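PDB 4ZTK: cell division protein FtsI/penicillin binding protein 2 from Legionella pneumophila subsp. pneumophila ATCC 43290, which probably cross-links peptidoglycan stem peptides as a D,D-transpeptidase during cell division, through a penicillin-binding transpeptidase domain. Local coordinates for residues A[139-152]-A[166-180]. Sequence-based numbering, arbitrary orientation.
Sequences LIRVSQEAGVPVIR and WQADQSDDLQLAMAA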
loop_
_atom_site.group_PDB
_atom_site.type_symbol
_atom_site.label_atom_id
_atom_site.label_comp_id
_atom_site.label_asym_id
_atom_site.label_seq_id
_atom_site.Cartn_x
_atom_site.Cartn_y
_atom_site.Cartn_z
ATOM N N LEU A 139 -2.222 12.537 10.738
ATOM C CA LEU A 139 -1.717 11.197 11.016
ATOM C C LEU A 139 -0.471 11.242 11.897
ATOM O O LEU A 139 -0.260 10.361 12.738
ATOM C CB LEU A 139 -1.437 10.420 9.726
ATOM C CG LEU A 139 -2.573 9.513 9.244
ATOM C CD1 LEU A 139 -2.875 8.430 10.274
ATOM C CD2 LEU A 139 -3.819 10.327 8.944
ATOM N N ILE A 140 0.351 12.268 11.706
ATOM C CA ILE A 140 1.530 12.432 12.543
ATOM C C ILE A 140 1.114 12.653 13.994
ATOM O O ILE A 140 1.660 12.037 14.912
ATOM C CB ILE A 140 2.406 13.598 12.084
ATOM C CG1 ILE A 140 3.123 13.250 10.778
ATOM C CG2 ILE A 140 3.428 13.900 13.152
ATOM C CD1 ILE A 140 3.897 14.423 10.169
ATOM N N ARG A 141 0.134 13.528 14.191
ATOM C CA ARG A 141 -0.390 13.795 15.522
ATOM C C ARG A 141 -0.957 12.513 16.131
ATOM O O ARG A 141 -0.713 12.212 17.295
ATOM C CB ARG A 141 -1.452 14.899 15.477
ATOM C CG ARG A 141 -2.095 15.193 16.819
ATOM C CD ARG A 141 -2.784 16.553 16.834
ATOM N NE ARG A 141 -3.721 16.715 15.724
ATOM C CZ ARG A 141 -4.568 17.734 15.605
ATOM N NH1 ARG A 141 -5.386 17.807 14.562
ATOM N NH2 ARG A 141 -4.601 18.679 16.535
ATOM N N VAL A 142 -1.698 11.756 15.332
ATOM C CA VAL A 142 -2.234 10.477 15.777
ATOM C C VAL A 142 -1.113 9.550 16.252
ATOM O O VAL A 142 -1.193 8.963 17.331
ATOM C CB VAL A 142 -3.054 9.809 14.656
ATOM C CG1 VAL A 142 -3.279 8.336 14.949
ATOM C CG2 VAL A 142 -4.382 10.531 14.479
ATOM N N SER A 143 -0.058 9.449 15.449
ATOM C CA SER A 143 1.099 8.630 15.790
ATOM C C SER A 143 1.785 9.090 17.074
ATOM O O SER A 143 2.102 8.275 17.947
ATOM C CB SER A 143 2.103 8.622 14.636
ATOM O OG SER A 143 3.215 7.789 14.932
ATOM N N GLN A 144 2.013 10.396 17.190
ATOM C CA GLN A 144 2.708 10.938 18.351
ATOM C C GLN A 144 1.904 10.778 19.634
ATOM O O GLN A 144 2.468 10.530 20.699
ATOM C CB GLN A 144 3.081 12.406 18.129
ATOM C CG GLN A 144 4.137 12.592 17.056
ATOM C CD GLN A 144 4.387 14.042 16.728
ATOM O OE1 GLN A 144 3.505 14.886 16.875
ATOM N NE2 GLN A 144 5.599 14.345 16.280
ATOM N N GLU A 145 0.587 10.916 19.532
ATOM C CA GLU A 145 -0.268 10.767 20.703
ATOM C C GLU A 145 -0.417 9.302 21.122
ATOM O O GLU A 145 -0.618 9.010 22.297
ATOM C CB GLU A 145 -1.628 11.425 20.464
ATOM C CG GLU A 145 -1.522 12.941 20.285
ATOM C CD GLU A 145 -2.867 13.622 20.123
ATOM O OE1 GLU A 145 -3.900 12.921 20.139
ATOM O OE2 GLU A 145 -2.888 14.865 19.981
ATOM N N ALA A 146 -0.302 8.386 20.163
ATOM C CA ALA A 146 -0.388 6.959 20.458
ATOM C C ALA A 146 0.827 6.512 21.262
ATOM O O ALA A 146 0.710 5.722 22.197
ATOM C CB ALA A 146 -0.508 6.146 19.167
ATOM N N GLY A 147 1.996 7.024 20.891
ATOM C CA GLY A 147 3.210 6.753 21.638
ATOM C C GLY A 147 4.077 5.688 21.003
ATOM O O GLY A 147 3.594 4.837 20.257
ATOM N N VAL A 148 5.366 5.733 21.314
ATOM C CA VAL A 148 6.337 4.804 20.745
ATOM C C VAL A 148 6.049 3.314 21.001
ATOM O O VAL A 148 6.120 2.514 20.067
ATOM C CB VAL A 148 7.782 5.176 21.158
ATOM C CG1 VAL A 148 8.765 4.081 20.761
ATOM C CG2 VAL A 148 8.170 6.505 20.532
ATOM N N PRO A 149 5.721 2.930 22.255
ATOM C CA PRO A 149 5.443 1.504 22.473
ATOM C C PRO A 149 4.262 0.998 21.644
ATOM O O PRO A 149 4.352 -0.076 21.049
ATOM C CB PRO A 149 5.103 1.437 23.964
ATOM C CG PRO A 149 5.811 2.597 24.559
ATOM C CD PRO A 149 5.719 3.680 23.526
ATOM N N VAL A 150 3.180 1.770 21.596
ATOM C CA VAL A 150 1.985 1.360 20.864
ATOM C C VAL A 150 2.262 1.231 19.372
ATOM O O VAL A 150 1.927 0.216 18.750
ATOM C CB VAL A 150 0.817 2.344 21.092
ATOM C CG1 VAL A 150 -0.345 2.022 20.160
ATOM C CG2 VAL A 150 0.369 2.310 22.549
ATOM N N ILE A 151 2.883 2.260 18.801
ATOM C CA ILE A 151 3.125 2.297 17.361
ATOM C C ILE A 151 4.169 1.270 16.907
ATOM O O ILE A 151 3.950 0.543 15.942
ATOM C CB ILE A 151 3.526 3.709 16.886
ATOM C CG1 ILE A 151 2.354 4.680 17.054
ATOM C CG2 ILE A 151 3.980 3.679 15.428
ATOM C CD1 ILE A 151 1.137 4.350 16.180
ATOM N N ARG A 152 5.304 1.207 17.598
ATOM C CA ARG A 152 6.353 0.268 17.207
ATOM C C ARG A 152 5.899 -1.189 17.318
ATOM O O ARG A 152 6.141 -1.987 16.418
ATOM C CB ARG A 152 7.625 0.484 18.026
ATOM C CG ARG A 152 8.427 1.707 17.629
ATOM C CD ARG A 152 9.834 1.628 18.205
ATOM N NE ARG A 152 10.571 0.493 17.657
ATOM C CZ ARG A 152 11.752 0.082 18.102
ATOM N NH1 ARG A 152 12.338 0.710 19.112
ATOM N NH2 ARG A 152 12.345 -0.964 17.541
ATOM N N TRP A 166 15.962 3.144 12.812
ATOM C CA TRP A 166 15.519 3.725 14.079
ATOM C C TRP A 166 16.698 4.153 14.956
ATOM O O TRP A 166 17.600 3.360 15.228
ATOM C CB TRP A 166 14.623 2.742 14.842
ATOM C CG TRP A 166 13.887 3.367 16.000
ATOM C CD1 TRP A 166 14.367 3.580 17.262
ATOM C CD2 TRP A 166 12.538 3.860 15.998
ATOM N NE1 TRP A 166 13.403 4.177 18.043
ATOM C CE2 TRP A 166 12.272 4.357 17.291
ATOM C CE3 TRP A 166 11.533 3.930 15.028
ATOM C CZ2 TRP A 166 11.043 4.918 17.636
ATOM C CZ3 TRP A 166 10.311 4.485 15.376
ATOM C CH2 TRP A 166 10.078 4.972 16.668
ATOM N N GLN A 167 16.679 5.409 15.401
ATOM C CA GLN A 167 17.759 5.955 16.221
ATOM C C GLN A 167 17.410 6.015 17.706
ATOM O O GLN A 167 16.312 6.419 18.083
ATOM C CB GLN A 167 18.152 7.353 15.742
ATOM C CG GLN A 167 18.995 7.386 14.482
ATOM C CD GLN A 167 19.731 8.705 14.326
ATOM O OE1 GLN A 167 19.642 9.362 13.286
ATOM N NE2 GLN A 167 20.463 9.101 15.364
ATOM N N ALA A 168 18.367 5.636 18.543
ATOM C CA ALA A 168 18.147 5.569 19.984
ATOM C C ALA A 168 18.016 6.942 20.641
ATOM O O ALA A 168 17.123 7.157 21.461
ATOM C CB ALA A 168 19.256 4.764 20.653
ATOM N N ASP A 169 18.901 7.868 20.288
ATOM C CA ASP A 169 18.910 9.176 20.940
ATOM C C ASP A 169 18.238 10.269 20.108
ATOM O O ASP A 169 18.413 11.458 20.373
ATOM C CB ASP A 169 20.334 9.583 21.344
ATOM C CG ASP A 169 21.251 9.783 20.151
ATOM O OD1 ASP A 169 22.305 10.438 20.324
ATOM O OD2 ASP A 169 20.919 9.293 19.046
ATOM N N GLN A 170 17.468 9.856 19.108
ATOM C CA GLN A 170 16.648 10.785 18.343
ATOM C C GLN A 170 15.287 10.930 19.023
ATOM O O GLN A 170 14.785 9.975 19.616
ATOM C CB GLN A 170 16.480 10.288 16.905
ATOM C CG GLN A 170 15.611 11.167 16.021
ATOM C CD GLN A 170 16.221 12.531 15.771
ATOM O OE1 GLN A 170 16.108 13.438 16.598
ATOM N NE2 GLN A 170 16.872 12.685 14.624
ATOM N N SER A 171 14.710 12.126 18.949
ATOM C CA SER A 171 13.408 12.412 19.543
ATOM C C SER A 171 12.374 11.337 19.210
ATOM O O SER A 171 12.264 10.906 18.060
ATOM C CB SER A 171 12.910 13.777 19.070
ATOM O OG SER A 171 11.540 13.963 19.373
ATOM N N ASP A 172 11.640 10.888 20.223
ATOM C CA ASP A 172 10.568 9.916 20.015
ATOM C C ASP A 172 9.516 10.501 19.092
ATOM O O ASP A 172 8.997 9.823 18.218
ATOM C CB ASP A 172 9.905 9.535 21.340
ATOM C CG ASP A 172 10.688 8.491 22.114
ATOM O OD1 ASP A 172 11.632 7.899 21.545
ATOM O OD2 ASP A 172 10.343 8.251 23.290
ATOM N N ASP A 173 9.196 11.772 19.297
ATOM C CA ASP A 173 8.136 12.396 18.523
ATOM C C ASP A 173 8.544 12.608 17.074
ATOM O O ASP A 173 7.722 12.481 16.167
ATOM C CB ASP A 173 7.670 13.694 19.180
ATOM C CG ASP A 173 6.845 13.436 20.425
ATOM O OD1 ASP A 173 6.207 12.363 20.492
ATOM O OD2 ASP A 173 6.836 14.288 21.337
ATOM N N LEU A 174 9.820 12.908 16.856
ATOM C CA LEU A 174 10.311 13.076 15.499
ATOM C C LEU A 174 10.219 11.751 14.750
ATOM O O LEU A 174 9.817 11.713 13.590
ATOM C CB LEU A 174 11.746 13.595 15.494
ATOM C CG LEU A 174 12.178 14.310 14.212
ATOM C CD1 LEU A 174 11.272 15.502 13.943
ATOM C CD2 LEU A 174 13.628 14.757 14.299
ATOM N N GLN A 175 10.583 10.665 15.426
ATOM C CA GLN A 175 10.565 9.346 14.803
ATOM C C GLN A 175 9.149 8.808 14.599
ATOM O O GLN A 175 8.894 8.090 13.636
ATOM C CB GLN A 175 11.430 8.365 15.591
ATOM C CG GLN A 175 12.899 8.747 15.563
ATOM C CD GLN A 175 13.785 7.740 16.259
ATOM O OE1 GLN A 175 14.295 6.811 15.633
ATOM N NE2 GLN A 175 13.982 7.923 17.562
ATOM N N LEU A 176 8.232 9.162 15.495
ATOM C CA LEU A 176 6.821 8.829 15.287
ATOM C C LEU A 176 6.257 9.627 14.106
ATOM O O LEU A 176 5.375 9.160 13.389
ATOM C CB LEU A 176 6.006 9.086 16.555
ATOM C CG LEU A 176 6.250 8.086 17.690
ATOM C CD1 LEU A 176 5.490 8.488 18.945
ATOM C CD2 LEU A 176 5.862 6.673 17.258
ATOM N N ALA A 177 6.776 10.836 13.909
ATOM C CA ALA A 177 6.380 11.653 12.770
ATOM C C ALA A 177 6.842 10.990 11.481
ATOM O O ALA A 177 6.096 10.920 10.506
ATOM C CB ALA A 177 6.965 13.060 12.892
HETATM N N MSE A 178 8.077 10.500 11.487
HETATM C CA MSE A 178 8.631 9.814 10.325
HETATM C C MSE A 178 7.868 8.526 10.045
HETATM O O MSE A 178 7.637 8.173 8.892
HETATM C CB MSE A 178 10.112 9.503 10.540
HETATM C CG MSE A 178 10.997 10.737 10.633
HETATM SE SE MSE A 178 12.857 10.284 11.006
HETATM C CE MSE A 178 13.334 9.487 9.290
ATOM N N ALA A 179 7.484 7.829 11.110
ATOM C CA ALA A 179 6.694 6.606 10.988
ATOM C C ALA A 179 5.370 6.875 10.284
ATOM O O ALA A 179 4.969 6.127 9.396
ATOM C CB ALA A 179 6.442 6.003 12.358
ATOM N N ALA A 180 4.696 7.948 10.683
ATOM C CA ALA A 180 3.390 8.282 10.121
ATOM C C ALA A 180 3.502 8.643 8.645
ATOM O O ALA A 180 2.550 8.476 7.882
ATOM C CB ALA A 180 2.744 9.419 10.900
HETATM O O HOH W 1 5.060 10.264 22.010
#
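Leu176, a knob on helix 172-181, fits a hole formed by Ser143, Gln144, Val148 and Ile151, where helix 136-146 turns at Gly147 into helix 148-157. Its CD1 lies 3.7 Å from Val148 CG2, while CD2 rests 3.8 Å from Ile151 CB. Two polar side chains grip carbonyls that helix 172-181 already uses. Ser143 OG donates to Leu176 O at 3.0 Å, opposite Ala180 N across that carbonyl's plane. Gln144, extended beyond CG, brings NE2 to 2.8 Å from Asp173 O in a nearly straight bond (170°), again above the carbonyl plane. A water joins Gln144 O to Asp173 OD1. These helices belong to the all-helical part of the penicillin-binding transpeptidase fold; facing helix 83-92, Leu139 touches Lys83 of the probable SxxK motif. Ala177 and Ala180 let the helices come close: Ala177 CB is 3.6 Å from Ile140 CG2, Ala180 CB 3.6 Å from Ile140 CA. Near the start of 166-180, Arg152 bends at chi3 (64°) to lay its guanidinium over Trp166, CZ 4.3 Å from the five-membered ring centroid (cation-pi), while CD makes a CH-pi contact with the six-membered ring. Gln175 OE1 sits toward the rim of the opposite indole face and accepts from Gln167 N.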